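Local coordinates for protein dally-like, isoform A (Drosophila melanogaster, PDB 6XTZ) that binds Wnt and Hedgehog proteins, probably as a cell-surface heparan sulfate proteoglycan of the glypican family, and shields the palmitoleate lipid of Wnt, at residues K245-C251 / I473-S477; N253-C258 / N503-T507. The protein carries 5 engineered substitutions. One frame throughout, in Å; residues are numbered along the deposited sequence.

Interaction 1 of 2, residues K245-C251 / I473-S477; sequences KPCTNYC and IASSS
In the cysteine-rich, disulfide-bonded end of the glypican core, a single beta bridge pairs C247, the N-cap residue of helix 248-258, with S476 of an irregular loop. Two backbone bonds frame it. S476 N donates to P246 O at 2.9 Å, while T248 N gives a weak bond back to S476 O. The same S476 oxygen takes a second and shorter bond from the T248 hydroxyl, OG1 to O 2.7 Å, which comes from above the carbonyl plane, 61° out of it. With chi1 at -61°, T248 turns OG1 back beside its own backbone N, and this is what lets N and OG1 of one residue grip one acceptor at the first turn of the helix. K245 lays its aliphatic chain over the loop backbone: bent at chi2 and chi4, it brings CG to 3.2 Å from A474 O and CD to 3.3 Å from I473 O, and CE lies by the A474 methyl. S475 packs its CB against P246 O and C251 CB, and its hydroxyl is bonded to C468 O. Deeper in, the branch methyl CG2 of I473 meets C251 SG at 3.9 Å, an apolar contact beside a covalent one, since that sulfur is bridged to C468. The C247 side chain leaves the backbone on the side away from the loop, and its sulfur is disulfide-bonded to C483, so the chain on both sides of 473-477 is tied to this helix start. Further out, the backbones of K245 and C247 bond to W484, Y492 packs on C247, and M233 of helix 224-234 lies against P246 and C251.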
ATOM      1  N   LYS A 245     -31.439 -17.092  10.638  1.00 58.19           N
ATOM      2  CA  LYS A 245     -30.206 -16.733   9.965  1.00 59.19           C
ATOM      3  C   LYS A 245     -29.026 -17.484  10.583  1.00 56.40           C
ATOM      4  O   LYS A 245     -29.105 -17.958  11.718  1.00 54.34           O
ATOM      5  CB  LYS A 245     -29.978 -15.225  10.052  1.00 59.69           C
ATOM      6  CG  LYS A 245     -30.912 -14.397   9.186  1.00 66.29           C
ATOM      7  CD  LYS A 245     -30.747 -14.742   7.713  1.00 71.58           C
ATOM      8  CE  LYS A 245     -31.408 -13.701   6.821  1.00 78.88           C
ATOM      9  NZ  LYS A 245     -32.860 -13.549   7.111  1.00 83.60           N
ATOM     10  N   PRO A 246     -27.923 -17.613   9.849  1.00 51.90           N
ATOM     11  CA  PRO A 246     -26.734 -18.248  10.424  1.00 48.67           C
ATOM     12  C   PRO A 246     -26.138 -17.401  11.537  1.00 50.25           C
ATOM     13  O   PRO A 246     -26.290 -16.177  11.569  1.00 51.02           O
ATOM     14  CB  PRO A 246     -25.770 -18.352   9.235  1.00 49.97           C
ATOM     15  CG  PRO A 246     -26.616 -18.151   8.019  1.00 51.00           C
ATOM     16  CD  PRO A 246     -27.732 -17.262   8.432  1.00 52.24           C
ATOM     17  N   CYS A 247     -25.455 -18.069  12.463  1.00 46.73           N
ATOM     18  CA  CYS A 247     -24.773 -17.356  13.531  1.00 49.56           C
ATOM     19  C   CYS A 247     -23.627 -16.527  12.962  1.00 47.82           C
ATOM     20  O   CYS A 247     -22.989 -16.903  11.974  1.00 50.71           O
ATOM     21  CB  CYS A 247     -24.251 -18.335  14.584  1.00 52.90           C
ATOM     22  SG  CYS A 247     -25.494 -19.478  15.251  1.00 60.59           S
ATOM     23  N   THR A 248     -23.374 -15.380  13.594  1.00 46.98           N
ATOM     24  CA  THR A 248     -22.359 -14.460  13.089  1.00 42.73           C
ATOM     25  C   THR A 248     -20.977 -15.102  13.105  1.00 44.47           C
ATOM     26  O   THR A 248     -20.294 -15.163  12.077  1.00 49.58           O
ATOM     27  CB  THR A 248     -22.367 -13.170  13.910  1.00 47.60           C
ATOM     28  OG1 THR A 248     -23.645 -12.537  13.785  1.00 53.99           O
ATOM     29  CG2 THR A 248     -21.287 -12.216  13.417  1.00 40.34           C
ATOM     30  N   ASN A 249     -20.550 -15.594  14.272  1.00 42.82           N
ATOM     31  CA  ASN A 249     -19.240 -16.230  14.373  1.00 48.70           C
ATOM     32  C   ASN A 249     -19.134 -17.443  13.458  1.00 51.82           C
ATOM     33  O   ASN A 249     -18.056 -17.721  12.918  1.00 53.59           O
ATOM     34  CB  ASN A 249     -18.960 -16.624  15.822  1.00 53.14           C
ATOM     35  CG  ASN A 249     -18.714 -15.420  16.714  1.00 57.15           C
ATOM     36  OD1 ASN A 249     -18.880 -14.275  16.291  1.00 53.49           O
ATOM     37  ND2 ASN A 249     -18.321 -15.674  17.956  1.00 58.56           N
ATOM     38  N   TYR A 250     -20.236 -18.170  13.268  1.00 43.18           N
ATOM     39  CA  TYR A 250     -20.245 -19.271  12.313  1.00 45.01           C
ATOM     40  C   TYR A 250     -20.020 -18.761  10.894  1.00 46.63           C
ATOM     41  O   TYR A 250     -19.200 -19.308  10.147  1.00 46.40           O
ATOM     42  CB  TYR A 250     -21.564 -20.040  12.426  1.00 44.36           C
ATOM     43  CG  TYR A 250     -21.745 -21.156  11.420  1.00 43.77           C
ATOM     44  CD1 TYR A 250     -20.678 -21.958  11.033  1.00 44.50           C
ATOM     45  CD2 TYR A 250     -22.995 -21.422  10.876  1.00 43.49           C
ATOM     46  CE1 TYR A 250     -20.848 -22.977  10.115  1.00 44.03           C
ATOM     47  CE2 TYR A 250     -23.175 -22.442   9.963  1.00 41.55           C
ATOM     48  CZ  TYR A 250     -22.099 -23.217   9.586  1.00 46.85           C
ATOM     49  OH  TYR A 250     -22.273 -24.232   8.674  1.00 53.01           O
ATOM     50  N   CYS A 251     -20.734 -17.698  10.510  1.00 43.31           N
ATOM     51  CA  CYS A 251     -20.531 -17.107   9.191  1.00 39.56           C
ATOM     52  C   CYS A 251     -19.106 -16.589   9.029  1.00 47.94           C
ATOM     53  O   CYS A 251     -18.478 -16.802   7.985  1.00 49.39           O
ATOM     54  CB  CYS A 251     -21.539 -15.981   8.958  1.00 40.02           C
ATOM     55  SG  CYS A 251     -21.364 -15.128   7.372  1.00 46.50           S
ATOM     56  N   ILE A 473     -26.702 -12.394   3.220  1.00105.08           N
ATOM     57  CA  ILE A 473     -26.541 -13.362   4.294  1.00 91.19           C
ATOM     58  C   ILE A 473     -27.276 -12.859   5.522  1.00 88.68           C
ATOM     59  O   ILE A 473     -28.169 -13.536   6.046  1.00 93.75           O
ATOM     60  CB  ILE A 473     -25.052 -13.609   4.588  1.00 77.00           C
ATOM     61  CG1 ILE A 473     -24.350 -14.139   3.344  1.00 73.74           C
ATOM     62  CG2 ILE A 473     -24.891 -14.565   5.751  1.00 72.75           C
ATOM     63  CD1 ILE A 473     -22.896 -14.468   3.563  1.00 73.41           C
ATOM     64  N   ALA A 474     -26.890 -11.670   5.986  1.00 83.55           N
ATOM     65  CA  ALA A 474     -27.532 -10.995   7.115  1.00 82.05           C
ATOM     66  C   ALA A 474     -27.571 -11.896   8.349  1.00 84.09           C
ATOM     67  O   ALA A 474     -28.622 -12.132   8.951  1.00 90.51           O
ATOM     68  CB  ALA A 474     -28.934 -10.514   6.734  1.00 80.08           C
ATOM     69  N   SER A 475     -26.399 -12.410   8.716  1.00 80.95           N
ATOM     70  CA  SER A 475     -26.295 -13.344   9.828  1.00 79.88           C
ATOM     71  C   SER A 475     -26.764 -12.699  11.128  1.00 83.13           C
ATOM     72  O   SER A 475     -26.619 -11.493  11.341  1.00 83.91           O
ATOM     73  CB  SER A 475     -24.853 -13.829   9.975  1.00 77.58           C
ATOM     74  OG  SER A 475     -23.969 -12.745  10.196  1.00 78.69           O
ATOM     75  N   SER A 476     -27.335 -13.523  12.003  1.00 91.11           N
ATOM     76  CA  SER A 476     -27.847 -13.043  13.279  1.00107.10           C
ATOM     77  C   SER A 476     -26.728 -12.977  14.310  1.00132.64           C
ATOM     78  O   SER A 476     -25.894 -13.883  14.405  1.00132.51           O
ATOM     79  CB  SER A 476     -28.968 -13.953  13.782  1.00 99.23           C
ATOM     80  OG  SER A 476     -29.447 -13.518  15.042  1.00 96.79           O
ATOM     81  N   SER A 477     -26.720 -11.896  15.093  1.00157.92           N
ATOM     82  CA  SER A 477     -25.679 -11.700  16.095  1.00165.04           C
ATOM     83  C   SER A 477     -25.861 -12.586  17.319  1.00164.24           C
ATOM     84  O   SER A 477     -24.951 -12.652  18.154  1.00167.01           O
ATOM     85  CB  SER A 477     -25.635 -10.232  16.524  1.00167.31           C
ATOM     86  OG  SER A 477     -26.860  -9.837  17.114  1.00170.82           O
TER

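Interaction 2 of 2, residues N253-C258 / N503-T507; sequences NVIKGC and NPEFT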
ATOM      1  N   ASN A 253     -16.323 -17.522  10.484  1.00 44.85           N
ATOM      2  CA  ASN A 253     -15.365 -18.613  10.346  1.00 45.67           C
ATOM      3  C   ASN A 253     -15.405 -19.227   8.953  1.00 46.40           C
ATOM      4  O   ASN A 253     -14.367 -19.649   8.432  1.00 51.96           O
ATOM      5  CB  ASN A 253     -15.629 -19.684  11.403  1.00 47.08           C
ATOM      6  CG  ASN A 253     -15.140 -19.278  12.775  1.00 52.45           C
ATOM      7  OD1 ASN A 253     -14.174 -18.525  12.902  1.00 61.03           O
ATOM      8  ND2 ASN A 253     -15.802 -19.776  13.813  1.00 49.84           N
ATOM      9  N   VAL A 254     -16.585 -19.284   8.335  1.00 41.59           N
ATOM     10  CA  VAL A 254     -16.693 -19.864   7.000  1.00 43.69           C
ATOM     11  C   VAL A 254     -16.045 -18.948   5.968  1.00 43.27           C
ATOM     12  O   VAL A 254     -15.256 -19.396   5.126  1.00 43.02           O
ATOM     13  CB  VAL A 254     -18.165 -20.155   6.656  1.00 42.35           C
ATOM     14  CG1 VAL A 254     -18.294 -20.620   5.213  1.00 42.21           C
ATOM     15  CG2 VAL A 254     -18.727 -21.203   7.604  1.00 37.98           C
ATOM     16  N   ILE A 255     -16.362 -17.653   6.018  1.00 41.44           N
ATOM     17  CA  ILE A 255     -15.778 -16.719   5.060  1.00 44.32           C
ATOM     18  C   ILE A 255     -14.270 -16.622   5.259  1.00 44.71           C
ATOM     19  O   ILE A 255     -13.511 -16.513   4.289  1.00 46.23           O
ATOM     20  CB  ILE A 255     -16.453 -15.340   5.164  1.00 42.90           C
ATOM     21  CG1 ILE A 255     -17.975 -15.485   5.141  1.00 41.87           C
ATOM     22  CG2 ILE A 255     -16.004 -14.449   4.016  1.00 43.43           C
ATOM     23  CD1 ILE A 255     -18.514 -16.038   3.845  1.00 38.83           C
ATOM     24  N   LYS A 256     -13.810 -16.666   6.513  1.00 42.50           N
ATOM     25  CA  LYS A 256     -12.372 -16.665   6.772  1.00 47.76           C
ATOM     26  C   LYS A 256     -11.692 -17.854   6.105  1.00 50.17           C
ATOM     27  O   LYS A 256     -10.575 -17.730   5.590  1.00 53.78           O
ATOM     28  CB  LYS A 256     -12.098 -16.669   8.276  1.00 45.79           C
ATOM     29  CG  LYS A 256     -12.169 -15.301   8.931  1.00 48.94           C
ATOM     30  CD  LYS A 256     -11.562 -15.335  10.325  1.00 57.32           C
ATOM     31  CE  LYS A 256     -11.382 -13.935  10.888  1.00 62.17           C
ATOM     32  NZ  LYS A 256     -10.605 -13.949  12.156  1.00 65.99           N
ATOM     33  N   GLY A 257     -12.350 -19.014   6.103  1.00 42.89           N
ATOM     34  CA  GLY A 257     -11.778 -20.170   5.434  1.00 39.13           C
ATOM     35  C   GLY A 257     -11.821 -20.047   3.924  1.00 36.79           C
ATOM     36  O   GLY A 257     -10.860 -20.402   3.236  1.00 39.75           O
ATOM     37  N   CYS A 258     -12.938 -19.550   3.387  1.00 38.73           N
ATOM     38  CA  CYS A 258     -13.023 -19.298   1.953  1.00 43.54           C
ATOM     39  C   CYS A 258     -11.937 -18.332   1.497  1.00 39.65           C
ATOM     40  O   CYS A 258     -11.360 -18.498   0.416  1.00 38.88           O
ATOM     41  CB  CYS A 258     -14.406 -18.753   1.596  1.00 43.76           C
ATOM     42  SG  CYS A 258     -15.716 -19.998   1.500  1.00 45.56           S
ATOM     43  N   ASN A 503      -9.211 -24.320  10.426  1.00 61.15           N
ATOM     44  CA  ASN A 503     -10.481 -23.633  10.597  1.00 53.34           C
ATOM     45  C   ASN A 503     -11.484 -24.648  11.115  1.00 51.96           C
ATOM     46  O   ASN A 503     -11.499 -25.784  10.622  1.00 50.05           O
ATOM     47  CB  ASN A 503     -10.969 -23.021   9.279  1.00 52.77           C
ATOM     48  CG  ASN A 503     -12.188 -22.136   9.462  1.00 50.84           C
ATOM     49  OD1 ASN A 503     -13.298 -22.623   9.671  1.00 50.44           O
ATOM     50  ND2 ASN A 503     -11.986 -20.828   9.370  1.00 49.49           N
ATOM     51  N   PRO A 504     -12.322 -24.293  12.093  1.00 52.91           N
ATOM     52  CA  PRO A 504     -13.275 -25.276  12.636  1.00 52.47           C
ATOM     53  C   PRO A 504     -14.289 -25.773  11.621  1.00 52.64           C
ATOM     54  O   PRO A 504     -14.855 -26.855  11.814  1.00 52.13           O
ATOM     55  CB  PRO A 504     -13.962 -24.510  13.777  1.00 55.34           C
ATOM     56  CG  PRO A 504     -13.032 -23.386  14.105  1.00 63.04           C
ATOM     57  CD  PRO A 504     -12.376 -23.012  12.815  1.00 61.33           C
ATOM     58  N   GLU A 505     -14.535 -25.023  10.550  1.00 53.13           N
ATOM     59  CA  GLU A 505     -15.515 -25.387   9.539  1.00 48.52           C
ATOM     60  C   GLU A 505     -14.889 -26.072   8.334  1.00 47.46           C
ATOM     61  O   GLU A 505     -15.581 -26.306   7.338  1.00 50.55           O
ATOM     62  CB  GLU A 505     -16.289 -24.145   9.092  1.00 50.92           C
ATOM     63  CG  GLU A 505     -16.904 -23.371  10.240  1.00 50.73           C
ATOM     64  CD  GLU A 505     -17.853 -24.219  11.062  1.00 53.59           C
ATOM     65  OE1 GLU A 505     -18.532 -25.087  10.474  1.00 52.06           O
ATOM     66  OE2 GLU A 505     -17.914 -24.026  12.294  1.00 52.97           O
ATOM     67  N   PHE A 506     -13.601 -26.393   8.395  1.00 49.35           N
ATOM     68  CA  PHE A 506     -12.896 -27.035   7.296  1.00 50.72           C
ATOM     69  C   PHE A 506     -12.090 -28.207   7.835  1.00 55.78           C
ATOM     70  O   PHE A 506     -11.535 -28.135   8.935  1.00 58.00           O
ATOM     71  CB  PHE A 506     -11.974 -26.045   6.566  1.00 47.45           C
ATOM     72  CG  PHE A 506     -12.707 -24.941   5.855  1.00 45.31           C
ATOM     73  CD1 PHE A 506     -13.203 -23.853   6.556  1.00 40.60           C
ATOM     74  CD2 PHE A 506     -12.891 -24.986   4.484  1.00 40.02           C
ATOM     75  CE1 PHE A 506     -13.876 -22.837   5.906  1.00 39.58           C
ATOM     76  CE2 PHE A 506     -13.560 -23.971   3.825  1.00 39.00           C
ATOM     77  CZ  PHE A 506     -14.053 -22.894   4.537  1.00 38.77           C
ATOM     78  N   THR A 507     -12.034 -29.289   7.057  1.00 60.75           N
ATOM     79  CA  THR A 507     -11.331 -30.486   7.506  1.00 69.77           C
ATOM     80  C   THR A 507      -9.828 -30.245   7.566  1.00 70.50           C
ATOM     81  O   THR A 507      -9.198 -30.423   8.616  1.00 79.53           O
ATOM     82  CB  THR A 507     -11.657 -31.666   6.586  1.00 70.33           C
ATOM     83  OG1 THR A 507     -11.195 -31.386   5.259  1.00 79.62           O
ATOM     84  CG2 THR A 507     -13.157 -31.914   6.553  1.00 66.75           C
TER
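N503 ND2 donates to N253 O at 2.8 Å, tilted 22° from the carbonyl plane; CG, set anti to the N503 backbone N (chi1 -172°), carries the amide across. That oxygen also accepts the helical bond from G257 N, and the two donors reach it from opposite faces of its plane, so it is gripped twice. The F506 ring brings CE1 to 3.4 Å from G257 CA, where the helix has no side chain to hold it off; V254 O lies at the ring edge, in plane. E505 adds aliphatic contact, its CG 3.9 Å from V254 CG2, the two side chains crossing at about a right angle. The loop is a type I beta turn from N503 to F506 combined with an Asx turn: N503 OD1 accepts from E505 N at 2.8 Å, on a lone pair in the carbonyl plane. With an alanine here, N253 O would probably keep only its helical bond from G257 N, and E505 N would lose its Asx-turn acceptor, leaving the turn freer to shift. Farther out, Y492 OH and the backbone of S495 and T497 hold the N253 amide, F506 touches A229 of helix 224-234, and C258 is disulfide-bonded to C226.

Overall arrangement
Both contacts fasten the long loop between helices 459-467 and 513-538 to the short helix 248-258, at successive places along it: interaction 1 at its N-terminal start, interaction 2 on its later turns, with centres about 14 Å apart. They meet where Y250 CE1 packs 3.2 Å from E505 OE1. Interaction 1 is only partly buried and depends on backbone pairing, a threonine hydroxyl and two flanking disulfides to the loop. Interaction 2 is buried, and there a side-chain amide and an aromatic ring work against the helix backbone; its disulfide, C258-C226, runs to helix 224-234, with no cystine between its two segments. Y492 serves both, packing on C247 and bonding to N253.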